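Local structure of trwC protein (Escherichia coli, 1QX0) at residues A16-D21 and F148-S153; I69-T74 and W177-N182; T87-K92 and D157-T162. The protein is the relaxase part of a larger plasmid-encoded protein and probably nicks one DNA strand to start conjugative transfer of the plasmid. All blocks are in the same frame, centred on the assembly; numbering follows the deposited sequence.

Overall arrangement
From the N terminus, the loop after helix 12-16 (residues 16-21) is joined to strand 145-152 by contact 1. Before that closure the chain has passed through residues 69-74 and 87-92, the first halves of contacts 2 and 3. Contact 3 closes next, at 157-162, pairing strands 81-89 and 158-171; contact 2 closes last, at 177-182, joining the loop before strand 81-89 to strand 177-178. Contact 1 crosses both others, and contact 3 nests inside contact 2. All four strands belong to one antiparallel sheet. Contacts 1 and 3 touch, sharing the zinc ion and one water; contact 2 lies about 27 Å from contact 1 between centres, out along the bound DNA.

Contact 1 (A16-D21 and F148-S153); sequences ASYYED and FRHETS. With ZN (zinc ion), chain D.
The backbone oxygen of Tyr-18 accepts a hydrogen bond from His-150, NE2 to O 2.8 Å with an N-H...O angle of 163°. It belongs to the three-histidine metal site of the relaxase: the other ring nitrogen, ND1 of His-150, binds zinc at 2.1 Å, and His-161 and His-163 complete the histidine set. The oxygen lies near the imidazole plane, so this second-shell bond limits rotation of the ring. Over the centre of one face sits Asp-21, its CB 4.1 Å from the ring centroid. With CG anti to the backbone N (chi1 179°), the carboxylate is carried past the ring to Thr-152, whose OG1 bonds Asp-21 OD1 at 2.9 Å from above the carboxylate plane; that hydroxyl also pairs with Arg-156. The type I turn from Ser-17 to Glu-20 presents two further side chains to Phe-148. Tyr-18 CB packs over its face, and the Tyr-19 ring meets it obliquely, planes at 59°, with Tyr-19 CE1 3.6 Å from Phe-148 CE2.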
loop_
_atom_site.group_PDB
_atom_site.type_symbol
_atom_site.label_atom_id
_atom_site.label_comp_id
_atom_site.label_asym_id
_atom_site.label_seq_id
_atom_site.Cartn_x
_atom_site.Cartn_y
_atom_site.Cartn_z
ATOM N N ALA B 16 0.900 -13.125 0.923
ATOM C CA ALA B 16 -0.187 -13.952 0.425
ATOM C C ALA B 16 -1.457 -13.858 1.284
ATOM O O ALA B 16 -2.532 -14.273 0.848
ATOM C CB ALA B 16 0.273 -15.385 0.300
ATOM N N SER B 17 -1.333 -13.317 2.494
ATOM C CA SER B 17 -2.496 -13.110 3.372
ATOM C C SER B 17 -3.097 -11.700 3.245
ATOM O O SER B 17 -3.955 -11.311 4.035
ATOM C CB SER B 17 -2.129 -13.395 4.825
ATOM O OG SER B 17 -1.604 -12.231 5.442
ATOM N N TYR B 18 -2.641 -10.939 2.250
ATOM C CA TYR B 18 -3.252 -9.657 1.925
ATOM C C TYR B 18 -4.670 -9.831 1.368
ATOM O O TYR B 18 -5.329 -8.871 1.001
ATOM C CB TYR B 18 -2.338 -8.846 1.009
ATOM C CG TYR B 18 -1.127 -8.274 1.724
ATOM C CD1 TYR B 18 -1.174 -7.956 3.095
ATOM C CD2 TYR B 18 0.069 -8.054 1.038
ATOM C CE1 TYR B 18 -0.054 -7.433 3.759
ATOM C CE2 TYR B 18 1.199 -7.527 1.686
ATOM C CZ TYR B 18 1.132 -7.221 3.043
ATOM O OH TYR B 18 2.244 -6.706 3.682
ATOM N N TYR B 19 -5.135 -11.079 1.349
ATOM C CA TYR B 19 -6.560 -11.411 1.203
ATOM C C TYR B 19 -7.355 -11.286 2.512
ATOM O O TYR B 19 -8.557 -11.007 2.485
ATOM C CB TYR B 19 -6.716 -12.842 0.694
ATOM C CG TYR B 19 -6.339 -13.012 -0.749
ATOM C CD1 TYR B 19 -5.009 -13.188 -1.117
ATOM C CD2 TYR B 19 -7.310 -12.995 -1.750
ATOM C CE1 TYR B 19 -4.650 -13.346 -2.449
ATOM C CE2 TYR B 19 -6.964 -13.147 -3.089
ATOM C CZ TYR B 19 -5.632 -13.321 -3.425
ATOM O OH TYR B 19 -5.265 -13.482 -4.734
ATOM N N GLU B 20 -6.685 -11.486 3.645
ATOM C CA GLU B 20 -7.363 -11.695 4.929
ATOM C C GLU B 20 -8.208 -10.518 5.451
ATOM O O GLU B 20 -9.394 -10.708 5.741
ATOM C CB GLU B 20 -6.387 -12.221 5.982
ATOM C CG GLU B 20 -5.881 -13.627 5.682
ATOM C CD GLU B 20 -5.613 -14.439 6.939
ATOM O OE1 GLU B 20 -6.074 -15.607 7.013
ATOM O OE2 GLU B 20 -4.934 -13.906 7.855
ATOM N N ASP B 21 -7.628 -9.321 5.573
ATOM C CA ASP B 21 -8.440 -8.129 5.867
ATOM C C ASP B 21 -9.103 -7.685 4.566
ATOM O O ASP B 21 -8.647 -6.751 3.911
ATOM C CB ASP B 21 -7.596 -6.995 6.494
ATOM C CG ASP B 21 -8.413 -5.709 6.804
ATOM O OD1 ASP B 21 -7.845 -4.808 7.463
ATOM O OD2 ASP B 21 -9.592 -5.490 6.434
ATOM N N PHE B 148 -4.180 -5.067 -3.211
ATOM C CA PHE B 148 -5.094 -5.534 -2.165
ATOM C C PHE B 148 -5.573 -4.356 -1.323
ATOM O O PHE B 148 -4.832 -3.807 -0.499
ATOM C CB PHE B 148 -4.415 -6.621 -1.305
ATOM C CG PHE B 148 -3.847 -7.748 -2.121
ATOM C CD1 PHE B 148 -2.524 -7.696 -2.591
ATOM C CD2 PHE B 148 -4.648 -8.840 -2.482
ATOM C CE1 PHE B 148 -1.997 -8.740 -3.375
ATOM C CE2 PHE B 148 -4.136 -9.872 -3.266
ATOM C CZ PHE B 148 -2.799 -9.802 -3.733
ATOM N N ARG B 149 -6.813 -3.951 -1.563
ATOM C CA ARG B 149 -7.409 -2.831 -0.843
ATOM C C ARG B 149 -8.012 -3.303 0.485
ATOM O O ARG B 149 -8.721 -4.316 0.544
ATOM C CB ARG B 149 -8.467 -2.132 -1.702
ATOM C CG ARG B 149 -8.905 -0.770 -1.143
ATOM C CD ARG B 149 -10.115 -0.129 -1.799
ATOM N NE ARG B 149 -11.271 -0.982 -1.680
ATOM C CZ ARG B 149 -12.029 -1.386 -2.695
ATOM N NH1 ARG B 149 -13.056 -2.178 -2.446
ATOM N NH2 ARG B 149 -11.799 -0.985 -3.941
ATOM N N HIS B 150 -7.722 -2.547 1.544
ATOM C CA HIS B 150 -8.121 -2.881 2.906
ATOM C C HIS B 150 -8.788 -1.671 3.535
ATOM O O HIS B 150 -8.599 -0.562 3.067
ATOM C CB HIS B 150 -6.875 -3.241 3.704
ATOM C CG HIS B 150 -6.263 -4.553 3.311
ATOM N ND1 HIS B 150 -5.102 -5.025 3.875
ATOM C CD2 HIS B 150 -6.670 -5.510 2.441
ATOM C CE1 HIS B 150 -4.816 -6.212 3.364
ATOM N NE2 HIS B 150 -5.754 -6.529 2.493
ATOM N N GLU B 151 -9.537 -1.883 4.625
ATOM C CA GLU B 151 -10.371 -0.823 5.190
ATOM C C GLU B 151 -10.149 -0.518 6.663
ATOM O O GLU B 151 -10.750 0.420 7.178
ATOM C CB GLU B 151 -11.870 -1.117 4.935
ATOM C CG GLU B 151 -12.219 -1.345 3.472
ATOM C CD GLU B 151 -13.693 -1.680 3.228
ATOM O OE1 GLU B 151 -14.444 -1.872 4.219
ATOM O OE2 GLU B 151 -14.096 -1.744 2.026
ATOM N N THR B 152 -9.321 -1.292 7.357
ATOM C CA THR B 152 -9.200 -1.127 8.808
ATOM C C THR B 152 -7.778 -1.157 9.320
ATOM O O THR B 152 -6.910 -1.829 8.728
ATOM C CB THR B 152 -10.043 -2.166 9.611
ATOM O OG1 THR B 152 -9.438 -3.456 9.507
ATOM C CG2 THR B 152 -11.408 -2.396 8.996
ATOM N N SER B 153 -7.552 -0.435 10.430
ATOM C CA SER B 153 -6.236 -0.369 11.037
ATOM C C SER B 153 -6.087 -1.536 11.996
ATOM O O SER B 153 -7.069 -2.233 12.302
ATOM C CB SER B 153 -5.978 0.976 11.743
ATOM O OG SER B 153 -6.515 1.038 13.059
HETATM ZN ZN ZN D . -3.765 -3.916 5.012
HETATM O O HOH W 1 -2.362 -3.505 7.032
#

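Contact 2 (I69-T74 and W177-N182); sequences IMRSAT and WRALKN. With nucleotides of chain A.
Part of the DNA-binding surface is built here, where the loop 69-74 packs against the short edge strand 177-178 and the residues after it. Most of the packing between the segments falls to Met-70, present as selenomethionine. Met-70 runs extended to SE and then bends (chi3 58°), which lays its methyl CE against the backbone of the other segment, 3.4 Å from Arg-178 C. The same methyl touches the CB of Trp-177, while the indole leads away to pack on Leu-44 and Val-144. Beside it, Arg-71 offers only its aliphatic stem: CG comes 4.4 Å from Ala-179 CB, and the guanidinium goes on to a salt bridge with Glu-80. No hydrogen bond joins the two segments.

In this relaxase domain both segments instead meet chain A, the bound DNA. The backbone N of Ala-179 gives a nearly straight bond to OP1 of DT14, 2.8 Å at 168°. Arg-178 turns its guanidinium edge to the preceding phosphate, NE reaching OP1 of DG13 at 2.7 Å, with a weak second bond from NH2. A bend at chi2 (-62°) folds the arginine back on its own strand, and NH1 bonds Trp-177 O at 2.7 Å, from above that carbonyl plane. From the type I turn spanning Arg-71 to Thr-74, the Ala-73 carbonyl bonds the base of DG13, O accepting from N2 at 3.0 Å.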
loop_
_atom_site.group_PDB
_atom_site.type_symbol
_atom_site.label_atom_id
_atom_site.label_comp_id
_atom_site.label_asym_id
_atom_site.label_seq_id
_atom_site.Cartn_x
_atom_site.Cartn_y
_atom_site.Cartn_z
ATOM N N ILE B 69 12.001 -21.553 -12.906
ATOM C CA ILE B 69 11.869 -20.668 -11.753
ATOM C C ILE B 69 12.880 -19.510 -11.847
ATOM O O ILE B 69 14.068 -19.725 -12.097
ATOM C CB ILE B 69 12.021 -21.475 -10.426
ATOM C CG1 ILE B 69 10.794 -22.368 -10.216
ATOM C CG2 ILE B 69 12.208 -20.545 -9.215
ATOM C CD1 ILE B 69 10.975 -23.429 -9.151
HETATM N N MSE B 70 12.383 -18.286 -11.672
HETATM C CA MSE B 70 13.212 -17.086 -11.703
HETATM C C MSE B 70 14.112 -17.031 -10.485
HETATM O O MSE B 70 13.812 -17.653 -9.471
HETATM C CB MSE B 70 12.320 -15.852 -11.753
HETATM C CG MSE B 70 11.418 -15.861 -12.960
HETATM SE SE MSE B 70 10.364 -14.306 -13.094
HETATM C CE MSE B 70 11.828 -13.043 -13.133
ATOM N N ARG B 71 15.236 -16.331 -10.614
ATOM C CA ARG B 71 16.076 -15.904 -9.480
ATOM C C ARG B 71 17.039 -16.944 -8.901
ATOM O O ARG B 71 17.492 -16.796 -7.761
ATOM C CB ARG B 71 15.243 -15.259 -8.357
ATOM C CG ARG B 71 14.288 -14.147 -8.831
ATOM C CD ARG B 71 13.475 -13.487 -7.733
ATOM N NE ARG B 71 12.759 -14.431 -6.882
ATOM C CZ ARG B 71 11.433 -14.459 -6.738
ATOM N NH1 ARG B 71 10.663 -13.614 -7.415
ATOM N NH2 ARG B 71 10.873 -15.347 -5.931
ATOM N N SER B 72 17.389 -17.963 -9.689
ATOM C CA SER B 72 18.363 -18.974 -9.249
ATOM C C SER B 72 19.732 -18.359 -8.914
ATOM O O SER B 72 20.398 -18.805 -7.982
ATOM C CB SER B 72 18.516 -20.078 -10.298
ATOM O OG SER B 72 18.933 -19.527 -11.528
ATOM N N ALA B 73 20.101 -17.310 -9.658
ATOM C CA ALA B 73 21.334 -16.517 -9.464
ATOM C C ALA B 73 21.464 -15.803 -8.121
ATOM O O ALA B 73 22.552 -15.321 -7.786
ATOM C CB ALA B 73 21.495 -15.512 -10.594
ATOM N N THR B 74 20.368 -15.709 -7.368
ATOM C CA THR B 74 20.421 -15.210 -5.993
ATOM C C THR B 74 21.448 -15.987 -5.188
ATOM O O THR B 74 21.356 -17.200 -5.082
ATOM C CB THR B 74 19.039 -15.319 -5.296
ATOM O OG1 THR B 74 18.098 -14.468 -5.954
ATOM C CG2 THR B 74 19.097 -14.740 -3.886
ATOM N N TRP B 177 12.358 -12.734 -18.938
ATOM C CA TRP B 177 11.895 -12.314 -17.604
ATOM C C TRP B 177 13.073 -12.267 -16.642
ATOM O O TRP B 177 13.891 -13.215 -16.594
ATOM C CB TRP B 177 10.815 -13.253 -17.046
ATOM C CG TRP B 177 9.495 -13.042 -17.715
ATOM C CD1 TRP B 177 9.007 -13.709 -18.816
ATOM C CD2 TRP B 177 8.494 -12.075 -17.358
ATOM N NE1 TRP B 177 7.772 -13.209 -19.155
ATOM C CE2 TRP B 177 7.433 -12.206 -18.280
ATOM C CE3 TRP B 177 8.381 -11.109 -16.339
ATOM C CZ2 TRP B 177 6.280 -11.403 -18.219
ATOM C CZ3 TRP B 177 7.239 -10.312 -16.291
ATOM C CH2 TRP B 177 6.207 -10.466 -17.222
ATOM N N ARG B 178 13.152 -11.167 -15.886
ATOM C CA ARG B 178 14.219 -10.937 -14.913
ATOM C C ARG B 178 13.729 -10.313 -13.601
ATOM O O ARG B 178 12.663 -9.660 -13.552
ATOM C CB ARG B 178 15.300 -10.033 -15.519
ATOM C CG ARG B 178 16.130 -10.661 -16.646
ATOM C CD ARG B 178 16.932 -11.892 -16.223
ATOM N NE ARG B 178 17.682 -12.462 -17.334
ATOM C CZ ARG B 178 17.311 -13.547 -18.018
ATOM N NH1 ARG B 178 16.205 -14.202 -17.698
ATOM N NH2 ARG B 178 18.061 -13.984 -19.017
ATOM N N ALA B 179 14.504 -10.514 -12.538
ATOM C CA ALA B 179 14.265 -9.772 -11.309
ATOM C C ALA B 179 14.256 -8.283 -11.595
ATOM O O ALA B 179 14.998 -7.791 -12.466
ATOM C CB ALA B 179 15.322 -10.096 -10.260
ATOM N N LEU B 180 13.418 -7.568 -10.845
ATOM C CA LEU B 180 13.322 -6.125 -10.946
ATOM C C LEU B 180 14.533 -5.464 -10.286
ATOM O O LEU B 180 14.931 -5.813 -9.147
ATOM C CB LEU B 180 12.035 -5.653 -10.266
ATOM C CG LEU B 180 11.677 -4.179 -10.283
ATOM C CD1 LEU B 180 11.435 -3.741 -11.715
ATOM C CD2 LEU B 180 10.409 -3.991 -9.452
ATOM N N LYS B 181 15.137 -4.539 -11.025
ATOM C CA LYS B 181 16.031 -3.562 -10.436
ATOM C C LYS B 181 15.083 -2.491 -9.910
ATOM O O LYS B 181 14.406 -1.802 -10.689
ATOM C CB LYS B 181 16.982 -3.003 -11.490
ATOM C CG LYS B 181 18.286 -2.391 -10.901
ATOM C CD LYS B 181 18.670 -1.126 -11.625
ATOM C CE LYS B 181 19.978 -0.492 -11.111
ATOM N NZ LYS B 181 20.553 -1.133 -9.894
ATOM N N ASN B 182 15.005 -2.392 -8.586
ATOM C CA ASN B 182 13.966 -1.612 -7.937
ATOM C C ASN B 182 14.386 -0.180 -7.560
ATOM O O ASN B 182 13.572 0.581 -6.983
ATOM C CB ASN B 182 13.369 -2.391 -6.743
ATOM C CG ASN B 182 14.252 -2.362 -5.501
ATOM O OD1 ASN B 182 15.075 -1.464 -5.340
ATOM N ND2 ASN B 182 14.077 -3.353 -4.600
ATOM P P DT A 14 18.156 -11.531 -12.590
ATOM O OP1 DT A 14 16.802 -12.118 -12.455
ATOM O OP2 DT A 14 18.234 -10.186 -13.191
ATOM O "O5'" DT A 14 18.902 -11.500 -11.170
ATOM C "C5'" DT A 14 18.545 -12.504 -10.244
ATOM C "C4'" DT A 14 19.281 -12.356 -8.927
ATOM O "O4'" DT A 14 20.712 -12.445 -9.148
ATOM C "C3'" DT A 14 19.084 -11.034 -8.215
ATOM O "O3'" DT A 14 17.993 -11.153 -7.374
ATOM C "C2'" DT A 14 20.345 -10.889 -7.370
ATOM C "C1'" DT A 14 21.376 -11.722 -8.121
ATOM N N1 DT A 14 22.508 -10.951 -8.749
ATOM C C2 DT A 14 23.721 -10.884 -8.068
ATOM O O2 DT A 14 23.942 -11.369 -6.977
ATOM N N3 DT A 14 24.710 -10.210 -8.719
ATOM C C4 DT A 14 24.604 -9.605 -9.943
ATOM O O4 DT A 14 25.563 -9.038 -10.391
ATOM C C5 DT A 14 23.340 -9.683 -10.626
ATOM C C7 DT A 14 23.175 -9.027 -11.966
ATOM C C6 DT A 14 22.347 -10.347 -10.004
ATOM P P DG A 13 21.711 -11.829 -17.882
ATOM O OP1 DG A 13 20.251 -11.967 -18.136
ATOM O OP2 DG A 13 22.342 -10.474 -18.037
ATOM O "O5'" DG A 13 22.126 -12.462 -16.469
ATOM C "C5'" DG A 13 21.430 -13.656 -16.083
ATOM C "C4'" DG A 13 20.814 -13.575 -14.692
ATOM O "O4'" DG A 13 21.840 -13.789 -13.697
ATOM C "C3'" DG A 13 20.146 -12.239 -14.294
ATOM O "O3'" DG A 13 19.033 -12.567 -13.422
ATOM C "C2'" DG A 13 21.274 -11.462 -13.607
ATOM C "C1'" DG A 13 22.093 -12.585 -12.967
ATOM N N9 DG A 13 23.546 -12.398 -12.948
ATOM C C8 DG A 13 24.347 -11.938 -13.971
ATOM N N7 DG A 13 25.615 -11.898 -13.676
ATOM C C5 DG A 13 25.684 -12.386 -12.392
ATOM C C6 DG A 13 26.816 -12.572 -11.562
ATOM O O6 DG A 13 28.009 -12.328 -11.834
ATOM N N1 DG A 13 26.460 -13.089 -10.312
ATOM C C2 DG A 13 25.166 -13.374 -9.937
ATOM N N2 DG A 13 25.013 -13.864 -8.695
ATOM N N3 DG A 13 24.094 -13.191 -10.709
ATOM C C4 DG A 13 24.422 -12.703 -11.923
ATOM P P DC A 7 26.942 -18.429 -2.674
ATOM O OP1 DC A 7 26.640 -17.621 -1.462
ATOM O OP2 DC A 7 27.604 -19.741 -2.517
ATOM O "O5'" DC A 7 25.587 -18.668 -3.492
ATOM C "C5'" DC A 7 25.557 -19.585 -4.574
ATOM C "C4'" DC A 7 24.741 -18.984 -5.694
ATOM O "O4'" DC A 7 25.412 -17.832 -6.251
ATOM C "C3'" DC A 7 24.535 -19.877 -6.898
ATOM O "O3'" DC A 7 23.470 -20.763 -6.588
ATOM C "C2'" DC A 7 24.145 -18.861 -7.978
ATOM C "C1'" DC A 7 24.934 -17.618 -7.572
ATOM N N1 DC A 7 26.086 -17.345 -8.487
ATOM C C2 DC A 7 25.843 -16.947 -9.816
ATOM O O2 DC A 7 24.680 -16.812 -10.227
ATOM N N3 DC A 7 26.910 -16.718 -10.642
ATOM C C4 DC A 7 28.160 -16.864 -10.190
ATOM N N4 DC A 7 29.148 -16.608 -11.055
ATOM C C5 DC A 7 28.435 -17.274 -8.837
ATOM C C6 DC A 7 27.377 -17.493 -8.035
#

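Contact 3 (T87-K92 and D157-T162); sequences TFSAPK and DPQLHT. With ZN (zinc ion), chain D; nucleotides of chain A.
Phe-88 and Thr-162 form an antiparallel hydrogen-bonded pair in the central sheet of the relaxase domain, Phe-88 N to Thr-162 O and Thr-162 N to Phe-88 O both at 2.8 Å. A third backbone bond, Ala-90 N to Leu-160 O, follows just past the end of strand 87-89. Ser-89 and His-161 make the non-hydrogen-bonded pair between, on the face turned to the metal.

The metal contact is His-161 NE2, 2.2 Å from zinc; its ND1 donates to Gln-159 O at 2.8 Å and, with the zinc bond, restrains the ring's turn. Apolar packing is slight, Ala-90 CB against Leu-160 CB.

Polar side chains bind DNA of chain A. Lys-92, bent at chi2 and chi3, brings NZ to Pro-158 O at 2.8 Å, nearly in line with the C=O; Gln-159 OE1, Phe-232 O and OP1 of DC24 are also within bonding reach, four partners probably shared among three protons. With an alanine here, Pro-158 O and the DC24 phosphate would probably lose a partner, and the Gln-159 amide would be less firmly oriented. Gln-159 NE2 donates to DT23 O2 at 2.9 Å and to water 2, whose O lies 3.0 Å from Ser-89 OG.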
loop_
_atom_site.group_PDB
_atom_site.type_symbol
_atom_site.label_atom_id
_atom_site.label_comp_id
_atom_site.label_asym_id
_atom_site.label_seq_id
_atom_site.Cartn_x
_atom_site.Cartn_y
_atom_site.Cartn_z
ATOM N N THR B 87 2.486 0.548 -0.095
ATOM C CA THR B 87 1.229 0.588 0.645
ATOM C C THR B 87 0.724 2.019 0.602
ATOM O O THR B 87 1.368 2.907 1.138
ATOM C CB THR B 87 1.429 0.048 2.102
ATOM O OG1 THR B 87 1.802 -1.352 2.065
ATOM C CG2 THR B 87 0.124 0.102 2.921
ATOM N N PHE B 88 -0.411 2.246 -0.064
ATOM C CA PHE B 88 -0.971 3.604 -0.181
ATOM C C PHE B 88 -2.060 3.820 0.860
ATOM O O PHE B 88 -3.027 3.052 0.903
ATOM C CB PHE B 88 -1.616 3.772 -1.553
ATOM C CG PHE B 88 -0.647 3.724 -2.689
ATOM C CD1 PHE B 88 -0.211 2.498 -3.207
ATOM C CD2 PHE B 88 -0.188 4.904 -3.270
ATOM C CE1 PHE B 88 0.686 2.454 -4.284
ATOM C CE2 PHE B 88 0.708 4.859 -4.332
ATOM C CZ PHE B 88 1.155 3.629 -4.839
ATOM N N SER B 89 -1.942 4.878 1.667
ATOM C CA SER B 89 -2.911 5.104 2.761
ATOM C C SER B 89 -3.540 6.443 2.634
ATOM O O SER B 89 -2.832 7.435 2.535
ATOM C CB SER B 89 -2.213 5.014 4.118
ATOM O OG SER B 89 -1.722 3.701 4.288
ATOM N N ALA B 90 -4.876 6.487 2.661
ATOM C CA ALA B 90 -5.585 7.755 2.599
ATOM C C ALA B 90 -5.437 8.503 3.919
ATOM O O ALA B 90 -5.245 7.873 4.945
ATOM C CB ALA B 90 -7.065 7.522 2.312
ATOM N N PRO B 91 -5.540 9.835 3.867
ATOM C CA PRO B 91 -5.746 10.660 5.051
ATOM C C PRO B 91 -6.969 10.178 5.829
ATOM O O PRO B 91 -7.911 9.735 5.200
ATOM C CB PRO B 91 -6.059 12.050 4.477
ATOM C CG PRO B 91 -5.683 12.016 2.975
ATOM C CD PRO B 91 -5.437 10.625 2.620
ATOM N N LYS B 92 -6.943 10.297 7.161
ATOM C CA LYS B 92 -7.988 9.822 8.042
ATOM C C LYS B 92 -9.389 10.250 7.666
ATOM O O LYS B 92 -10.289 9.402 7.521
ATOM C CB LYS B 92 -7.686 10.221 9.484
ATOM C CG LYS B 92 -8.588 9.558 10.574
ATOM C CD LYS B 92 -8.613 8.051 10.494
ATOM C CE LYS B 92 -7.262 7.434 10.733
ATOM N NZ LYS B 92 -7.434 5.975 10.858
ATOM N N ASP B 157 -9.680 0.969 13.563
ATOM C CA ASP B 157 -10.149 2.259 13.038
ATOM C C ASP B 157 -10.396 2.181 11.525
ATOM O O ASP B 157 -9.825 1.348 10.824
ATOM C CB ASP B 157 -9.143 3.375 13.312
ATOM C CG ASP B 157 -9.095 3.779 14.768
ATOM O OD1 ASP B 157 -10.171 3.933 15.393
ATOM O OD2 ASP B 157 -8.002 3.959 15.359
ATOM N N PRO B 158 -11.263 3.037 11.010
ATOM C CA PRO B 158 -11.414 3.121 9.554
ATOM C C PRO B 158 -10.028 3.574 9.009
ATOM O O PRO B 158 -9.442 4.495 9.577
ATOM C CB PRO B 158 -12.485 4.191 9.379
ATOM C CG PRO B 158 -13.141 4.282 10.680
ATOM C CD PRO B 158 -12.151 3.965 11.731
ATOM N N GLN B 159 -9.505 2.896 7.997
ATOM C CA GLN B 159 -8.137 3.115 7.519
ATOM C C GLN B 159 -8.041 2.609 6.077
ATOM O O GLN B 159 -7.667 1.462 5.841
ATOM C CB GLN B 159 -7.125 2.367 8.425
ATOM C CG GLN B 159 -5.640 2.557 8.065
ATOM C CD GLN B 159 -5.180 4.036 7.988
ATOM O OE1 GLN B 159 -5.885 4.982 8.411
ATOM N NE2 GLN B 159 -3.997 4.224 7.451
ATOM N N LEU B 160 -8.457 3.445 5.124
ATOM C CA LEU B 160 -8.496 3.036 3.735
ATOM C C LEU B 160 -7.063 2.988 3.256
ATOM O O LEU B 160 -6.379 4.018 3.173
ATOM C CB LEU B 160 -9.336 4.010 2.870
ATOM C CG LEU B 160 -9.553 3.778 1.355
ATOM C CD1 LEU B 160 -10.194 2.436 1.051
ATOM C CD2 LEU B 160 -10.477 4.856 0.823
ATOM N N HIS B 161 -6.605 1.789 2.943
ATOM C CA HIS B 161 -5.266 1.614 2.371
ATOM C C HIS B 161 -5.220 0.487 1.373
ATOM O O HIS B 161 -6.025 -0.448 1.467
ATOM C CB HIS B 161 -4.225 1.384 3.479
ATOM C CG HIS B 161 -4.436 0.140 4.275
ATOM N ND1 HIS B 161 -5.319 0.069 5.340
ATOM C CD2 HIS B 161 -3.839 -1.076 4.198
ATOM C CE1 HIS B 161 -5.254 -1.138 5.880
ATOM N NE2 HIS B 161 -4.367 -1.850 5.201
ATOM N N THR B 162 -4.262 0.553 0.441
ATOM C CA THR B 162 -4.062 -0.510 -0.549
ATOM C C THR B 162 -2.608 -0.991 -0.563
ATOM O O THR B 162 -1.690 -0.189 -0.644
ATOM C CB THR B 162 -4.411 -0.002 -1.983
ATOM O OG1 THR B 162 -5.819 0.315 -2.098
ATOM C CG2 THR B 162 -4.170 -1.085 -3.007
HETATM ZN ZN ZN D . -3.765 -3.916 5.012
ATOM P P DT A 23 -1.980 12.253 10.647
ATOM O OP1 DT A 23 -3.147 12.983 10.117
ATOM O OP2 DT A 23 -1.303 12.691 11.909
ATOM O "O5'" DT A 23 -2.391 10.730 10.749
ATOM C "C5'" DT A 23 -3.524 10.333 11.567
ATOM C "C4'" DT A 23 -4.123 9.024 11.062
ATOM O "O4'" DT A 23 -4.351 9.167 9.649
ATOM C "C3'" DT A 23 -3.245 7.781 11.163
ATOM O "O3'" DT A 23 -4.059 6.619 11.237
ATOM C "C2'" DT A 23 -2.503 7.679 9.843
ATOM C "C1'" DT A 23 -3.563 8.247 8.913
ATOM N N1 DT A 23 -3.006 8.858 7.651
ATOM C C2 DT A 23 -2.712 7.986 6.624
ATOM O O2 DT A 23 -2.864 6.784 6.688
ATOM N N3 DT A 23 -2.209 8.558 5.492
ATOM C C4 DT A 23 -1.986 9.904 5.281
ATOM O O4 DT A 23 -1.539 10.300 4.213
ATOM C C5 DT A 23 -2.314 10.777 6.375
ATOM C C7 DT A 23 -2.060 12.255 6.226
ATOM C C6 DT A 23 -2.800 10.225 7.511
ATOM P P DC A 24 -3.932 5.542 12.384
ATOM O OP1 DC A 24 -5.097 4.612 12.326
ATOM O OP2 DC A 24 -3.640 6.205 13.687
ATOM O "O5'" DC A 24 -2.634 4.751 11.881
ATOM C "C5'" DC A 24 -2.636 3.973 10.686
ATOM C "C4'" DC A 24 -1.280 3.294 10.494
ATOM O "O4'" DC A 24 -0.298 4.345 10.333
ATOM C "C3'" DC A 24 -0.758 2.464 11.680
ATOM O "O3'" DC A 24 0.026 1.449 11.266
ATOM C "C2'" DC A 24 0.181 3.374 12.462
ATOM C "C1'" DC A 24 0.732 4.199 11.306
ATOM N N1 DC A 24 1.265 5.491 11.725
ATOM C C2 DC A 24 2.658 5.653 11.648
ATOM O O2 DC A 24 3.372 4.753 11.222
ATOM N N3 DC A 24 3.227 6.798 12.014
ATOM C C4 DC A 24 2.473 7.773 12.473
ATOM N N4 DC A 24 3.142 8.875 12.815
ATOM C C5 DC A 24 1.045 7.651 12.572
ATOM C C6 DC A 24 0.485 6.487 12.201
ATOM P P DG A 22 4.784 12.952 10.234
ATOM O OP1 DG A 22 4.361 14.277 10.654
ATOM O OP2 DG A 22 5.285 11.899 11.170
ATOM O "O5'" DG A 22 3.534 12.316 9.480
ATOM C "C5'" DG A 22 2.637 13.141 8.768
ATOM C "C4'" DG A 22 1.340 12.360 8.586
ATOM O "O4'" DG A 22 1.604 11.066 7.961
ATOM C "C3'" DG A 22 0.556 12.079 9.876
ATOM O "O3'" DG A 22 -0.829 12.194 9.558
ATOM C "C2'" DG A 22 0.978 10.651 10.205
ATOM C "C1'" DG A 22 1.166 10.023 8.812
ATOM N N9 DG A 22 2.156 8.917 8.758
ATOM C C8 DG A 22 3.490 8.964 9.102
ATOM N N7 DG A 22 4.103 7.824 8.954
ATOM C C5 DG A 22 3.141 6.957 8.506
ATOM C C6 DG A 22 3.212 5.583 8.168
ATOM O O6 DG A 22 4.177 4.794 8.192
ATOM N N1 DG A 22 1.965 5.115 7.751
ATOM C C2 DG A 22 0.804 5.845 7.670
ATOM N N2 DG A 22 -0.306 5.201 7.251
ATOM N N3 DG A 22 0.743 7.126 7.990
ATOM C C4 DG A 22 1.933 7.620 8.387
HETATM O O HOH W 2 -2.190 2.045 6.703
HETATM O O HOH W 3 -6.707 6.885 7.056
HETATM O O HOH W 1 -2.362 -3.505 7.032
#